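Local atomic coordinates of GRAS family transcription factor containing protein, expressed (Oryza sativa Japonica Group, PDB entry 5HYZ), a protein that probably acts as a GRAS-family transcription factor in plant development and abiotic stress resistance, and binds DNA in vitro through its GRAS domain. Residues 75-83 and 279-288. Sequence-based numbering, arbitrary orientation.
Sequences ELTLCYKTL and ERVRVERWMF
A water gripped three ways links Thr82 to Glu279 and Arg282: it lies 2.8 Å from Thr82 OG1, donates to Glu279 O at 3.0 Å and accepts from Arg282 NH1 at 2.8 Å. It sits at the guanidinium edge, in plane, while Leu78 CD2 lies over one face, offset toward the rim; the bend of Arg282 at chi3 (-55°) turns the group toward the water. No direct hydrogen bond joins residues 75-83 to 279-288; the remaining evidence is for packing. The segment axes approach to 9.0 Å at a signed crossing angle of -123°, and the nearest CA atoms are those of Cys79 and Val283. Around this pair Cys79 SG rests 3.6 Å from Arg282 CG, and Thr82 CG2 3.6 Å from Val283 CG2. Met287, a selenomethionine, bends at chi3 (-98°), which lays CE against Cys79 CB and Tyr80 CB and leaves SE 3.9 Å from Leu83 CD2. At the other end Glu75, though poorly ordered, places CG over the five-membered ring of Trp286 in a CH-pi contact, 4.2 Å from the centroid; Arg285 NE lies over the opposite indole face, near its rim. This steeply crossed packing joins a helix entering the predicted VHIID region to one in the predicted PFYRE region of the GRAS domain, a Rossmann-type fold with a helix bundle; Leu269 of helix 251-272 packs on Leu83, Val283 and Phe288, and Tyr80 reaches helix 89-104.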
loop_
_atom_site.group_PDB
_atom_site.type_symbol
_atom_site.label_atom_id
_atom_site.label_comp_id
_atom_site.label_asym_id
_atom_site.label_seq_id
_atom_site.Cartn_x
_atom_site.Cartn_y
_atom_site.Cartn_z
ATOM N N GLU A 75 11.383 -0.910 -20.642
ATOM C CA GLU A 75 12.206 -0.519 -19.513
ATOM C C GLU A 75 11.397 0.379 -18.614
ATOM O O GLU A 75 11.131 0.011 -17.485
ATOM C CB GLU A 75 13.497 0.158 -19.976
ATOM C CG GLU A 75 14.445 -0.776 -20.735
ATOM C CD GLU A 75 14.784 -2.057 -19.960
ATOM O OE1 GLU A 75 15.944 -2.201 -19.533
ATOM O OE2 GLU A 75 13.910 -2.936 -19.787
ATOM N N LEU A 76 10.950 1.511 -19.146
ATOM C CA LEU A 76 10.185 2.475 -18.366
ATOM C C LEU A 76 8.965 1.901 -17.653
ATOM O O LEU A 76 8.696 2.262 -16.521
ATOM C CB LEU A 76 9.727 3.624 -19.251
ATOM C CG LEU A 76 10.829 4.597 -19.612
ATOM C CD1 LEU A 76 10.177 5.806 -20.254
ATOM C CD2 LEU A 76 11.625 4.972 -18.361
ATOM N N THR A 77 8.216 1.027 -18.306
ATOM C CA THR A 77 6.980 0.581 -17.691
ATOM C C THR A 77 7.338 -0.329 -16.489
ATOM O O THR A 77 6.733 -0.216 -15.390
ATOM C CB THR A 77 6.057 -0.105 -18.741
ATOM O OG1 THR A 77 4.727 -0.212 -18.220
ATOM C CG2 THR A 77 6.593 -1.470 -19.164
ATOM N N LEU A 78 8.370 -1.154 -16.663
ATOM C CA LEU A 78 8.848 -1.978 -15.563
ATOM C C LEU A 78 9.406 -1.135 -14.430
ATOM O O LEU A 78 9.226 -1.461 -13.244
ATOM C CB LEU A 78 9.931 -2.939 -16.041
ATOM C CG LEU A 78 9.487 -4.355 -16.421
ATOM C CD1 LEU A 78 8.171 -4.342 -17.205
ATOM C CD2 LEU A 78 10.607 -4.972 -17.236
ATOM N N CYS A 79 10.109 -0.069 -14.819
ATOM C CA CYS A 79 10.736 0.858 -13.874
ATOM C C CYS A 79 9.696 1.531 -13.031
ATOM O O CYS A 79 9.845 1.612 -11.837
ATOM C CB CYS A 79 11.540 1.936 -14.607
ATOM S SG CYS A 79 13.079 1.332 -15.319
ATOM N N TYR A 80 8.677 2.062 -13.693
ATOM C CA TYR A 80 7.554 2.709 -13.042
ATOM C C TYR A 80 6.947 1.783 -12.010
ATOM O O TYR A 80 6.690 2.195 -10.862
ATOM C CB TYR A 80 6.506 3.135 -14.080
ATOM C CG TYR A 80 5.314 3.866 -13.507
ATOM C CD1 TYR A 80 5.412 5.207 -13.135
ATOM C CD2 TYR A 80 4.081 3.221 -13.357
ATOM C CE1 TYR A 80 4.312 5.901 -12.620
ATOM C CE2 TYR A 80 2.966 3.906 -12.835
ATOM C CZ TYR A 80 3.094 5.248 -12.475
ATOM O OH TYR A 80 1.990 5.921 -11.938
ATOM N N LYS A 81 6.720 0.532 -12.400
ATOM C CA LYS A 81 6.132 -0.437 -11.455
ATOM C C LYS A 81 7.050 -0.728 -10.234
ATOM O O LYS A 81 6.615 -0.738 -9.075
ATOM C CB LYS A 81 5.787 -1.733 -12.221
ATOM C CG LYS A 81 5.234 -2.871 -11.364
ATOM C CD LYS A 81 3.739 -2.678 -11.099
ATOM C CE LYS A 81 3.116 -3.817 -10.259
ATOM N NZ LYS A 81 1.608 -3.725 -10.274
ATOM N N THR A 82 8.330 -0.969 -10.506
ATOM C CA THR A 82 9.307 -1.141 -9.455
ATOM C C THR A 82 9.337 0.068 -8.477
ATOM O O THR A 82 9.295 -0.112 -7.242
ATOM C CB THR A 82 10.708 -1.326 -10.066
ATOM O OG1 THR A 82 10.745 -2.598 -10.703
ATOM C CG2 THR A 82 11.747 -1.327 -9.021
ATOM N N LEU A 83 9.436 1.277 -9.055
ATOM C CA LEU A 83 9.577 2.493 -8.257
ATOM C C LEU A 83 8.371 2.596 -7.360
ATOM O O LEU A 83 8.510 2.887 -6.183
ATOM C CB LEU A 83 9.721 3.729 -9.147
ATOM C CG LEU A 83 9.987 5.101 -8.516
ATOM C CD1 LEU A 83 11.222 5.081 -7.599
ATOM C CD2 LEU A 83 10.124 6.161 -9.577
ATOM N N GLU A 279 16.218 -5.144 -10.428
ATOM C CA GLU A 279 15.103 -4.223 -10.643
ATOM C C GLU A 279 15.538 -2.796 -10.279
ATOM O O GLU A 279 15.232 -1.811 -10.988
ATOM C CB GLU A 279 13.889 -4.643 -9.800
ATOM C CG GLU A 279 13.164 -5.898 -10.302
ATOM C CD GLU A 279 13.916 -7.220 -10.045
ATOM O OE1 GLU A 279 14.656 -7.343 -9.028
ATOM O OE2 GLU A 279 13.751 -8.146 -10.881
ATOM N N ARG A 280 16.241 -2.719 -9.161
ATOM C CA ARG A 280 16.787 -1.457 -8.694
ATOM C C ARG A 280 17.730 -0.817 -9.723
ATOM O O ARG A 280 17.619 0.373 -10.027
ATOM C CB ARG A 280 17.501 -1.670 -7.398
ATOM C CG ARG A 280 18.244 -0.457 -6.946
ATOM C CD ARG A 280 18.834 -0.690 -5.618
ATOM N NE ARG A 280 19.674 0.418 -5.225
ATOM C CZ ARG A 280 20.299 0.482 -4.061
ATOM N NH1 ARG A 280 20.172 -0.511 -3.184
ATOM N NH2 ARG A 280 21.050 1.532 -3.769
ATOM N N VAL A 281 18.627 -1.622 -10.301
ATOM C CA VAL A 281 19.546 -1.112 -11.322
ATOM C C VAL A 281 18.805 -0.672 -12.557
ATOM O O VAL A 281 19.172 0.322 -13.181
ATOM C CB VAL A 281 20.611 -2.171 -11.718
ATOM C CG1 VAL A 281 21.612 -1.559 -12.668
ATOM C CG2 VAL A 281 21.302 -2.628 -10.535
ATOM N N ARG A 282 17.756 -1.392 -12.928
ATOM C CA ARG A 282 16.984 -0.993 -14.075
ATOM C C ARG A 282 16.450 0.427 -13.833
ATOM O O ARG A 282 16.509 1.267 -14.710
ATOM C CB ARG A 282 15.815 -1.959 -14.352
ATOM C CG ARG A 282 15.076 -1.640 -15.655
ATOM C CD ARG A 282 13.946 -2.634 -15.962
ATOM N NE ARG A 282 14.462 -4.002 -15.959
ATOM C CZ ARG A 282 14.303 -4.870 -14.961
ATOM N NH1 ARG A 282 13.616 -4.519 -13.881
ATOM N NH2 ARG A 282 14.817 -6.097 -15.043
ATOM N N VAL A 283 15.914 0.673 -12.643
ATOM C CA VAL A 283 15.385 2.009 -12.380
ATOM C C VAL A 283 16.491 3.066 -12.451
ATOM O O VAL A 283 16.353 4.097 -13.126
ATOM C CB VAL A 283 14.714 2.067 -10.987
ATOM C CG1 VAL A 283 14.355 3.535 -10.620
ATOM C CG2 VAL A 283 13.468 1.179 -10.999
ATOM N N GLU A 284 17.575 2.797 -11.748
ATOM C CA GLU A 284 18.705 3.717 -11.684
ATOM C C GLU A 284 19.304 4.026 -13.069
ATOM O O GLU A 284 19.649 5.166 -13.369
ATOM C CB GLU A 284 19.752 3.163 -10.718
ATOM C CG GLU A 284 19.281 3.245 -9.231
ATOM C CD GLU A 284 20.106 2.409 -8.298
ATOM O OE1 GLU A 284 20.849 1.547 -8.810
ATOM O OE2 GLU A 284 20.027 2.599 -7.064
ATOM N N ARG A 285 19.371 3.038 -13.947
ATOM C CA ARG A 285 19.976 3.243 -15.264
ATOM C C ARG A 285 19.019 3.749 -16.338
ATOM O O ARG A 285 19.301 4.740 -17.016
ATOM C CB ARG A 285 20.619 1.929 -15.713
ATOM C CG ARG A 285 21.125 1.978 -17.120
ATOM C CD ARG A 285 21.740 0.666 -17.512
ATOM N NE ARG A 285 22.332 0.788 -18.853
ATOM C CZ ARG A 285 22.925 -0.209 -19.515
ATOM N NH1 ARG A 285 23.023 -1.412 -18.960
ATOM N NH2 ARG A 285 23.427 -0.002 -20.727
ATOM N N TRP A 286 17.870 3.082 -16.493
ATOM C CA TRP A 286 16.967 3.341 -17.594
ATOM C C TRP A 286 15.970 4.423 -17.309
ATOM O O TRP A 286 15.422 5.008 -18.234
ATOM C CB TRP A 286 16.232 2.041 -17.983
ATOM C CG TRP A 286 17.210 1.103 -18.567
ATOM C CD1 TRP A 286 17.663 -0.087 -18.041
ATOM C CD2 TRP A 286 17.956 1.327 -19.766
ATOM N NE1 TRP A 286 18.611 -0.631 -18.877
ATOM C CE2 TRP A 286 18.811 0.217 -19.939
ATOM C CE3 TRP A 286 17.968 2.356 -20.725
ATOM C CZ2 TRP A 286 19.679 0.105 -21.039
ATOM C CZ3 TRP A 286 18.830 2.248 -21.821
ATOM C CH2 TRP A 286 19.672 1.125 -21.969
HETATM N N MSE A 287 15.716 4.707 -16.040
HETATM C CA MSE A 287 14.813 5.819 -15.770
HETATM C C MSE A 287 15.646 7.009 -15.296
HETATM O O MSE A 287 15.742 7.996 -16.022
HETATM C CB MSE A 287 13.745 5.436 -14.748
HETATM C CG MSE A 287 12.753 6.562 -14.525
HETATM SE SE MSE A 287 11.332 5.944 -13.280
HETATM C CE MSE A 287 9.937 5.476 -14.641
ATOM N N PHE A 288 16.299 6.890 -14.142
ATOM C CA PHE A 288 17.036 8.024 -13.600
ATOM C C PHE A 288 18.263 8.369 -14.460
ATOM O O PHE A 288 18.495 9.546 -14.787
ATOM C CB PHE A 288 17.474 7.763 -12.166
ATOM C CG PHE A 288 16.327 7.559 -11.185
ATOM C CD1 PHE A 288 15.054 8.005 -11.469
ATOM C CD2 PHE A 288 16.569 6.960 -9.979
ATOM C CE1 PHE A 288 14.027 7.813 -10.552
ATOM C CE2 PHE A 288 15.552 6.785 -9.049
ATOM C CZ PHE A 288 14.302 7.212 -9.341
HETATM O O HOH W 1 12.753 -2.148 -12.632
#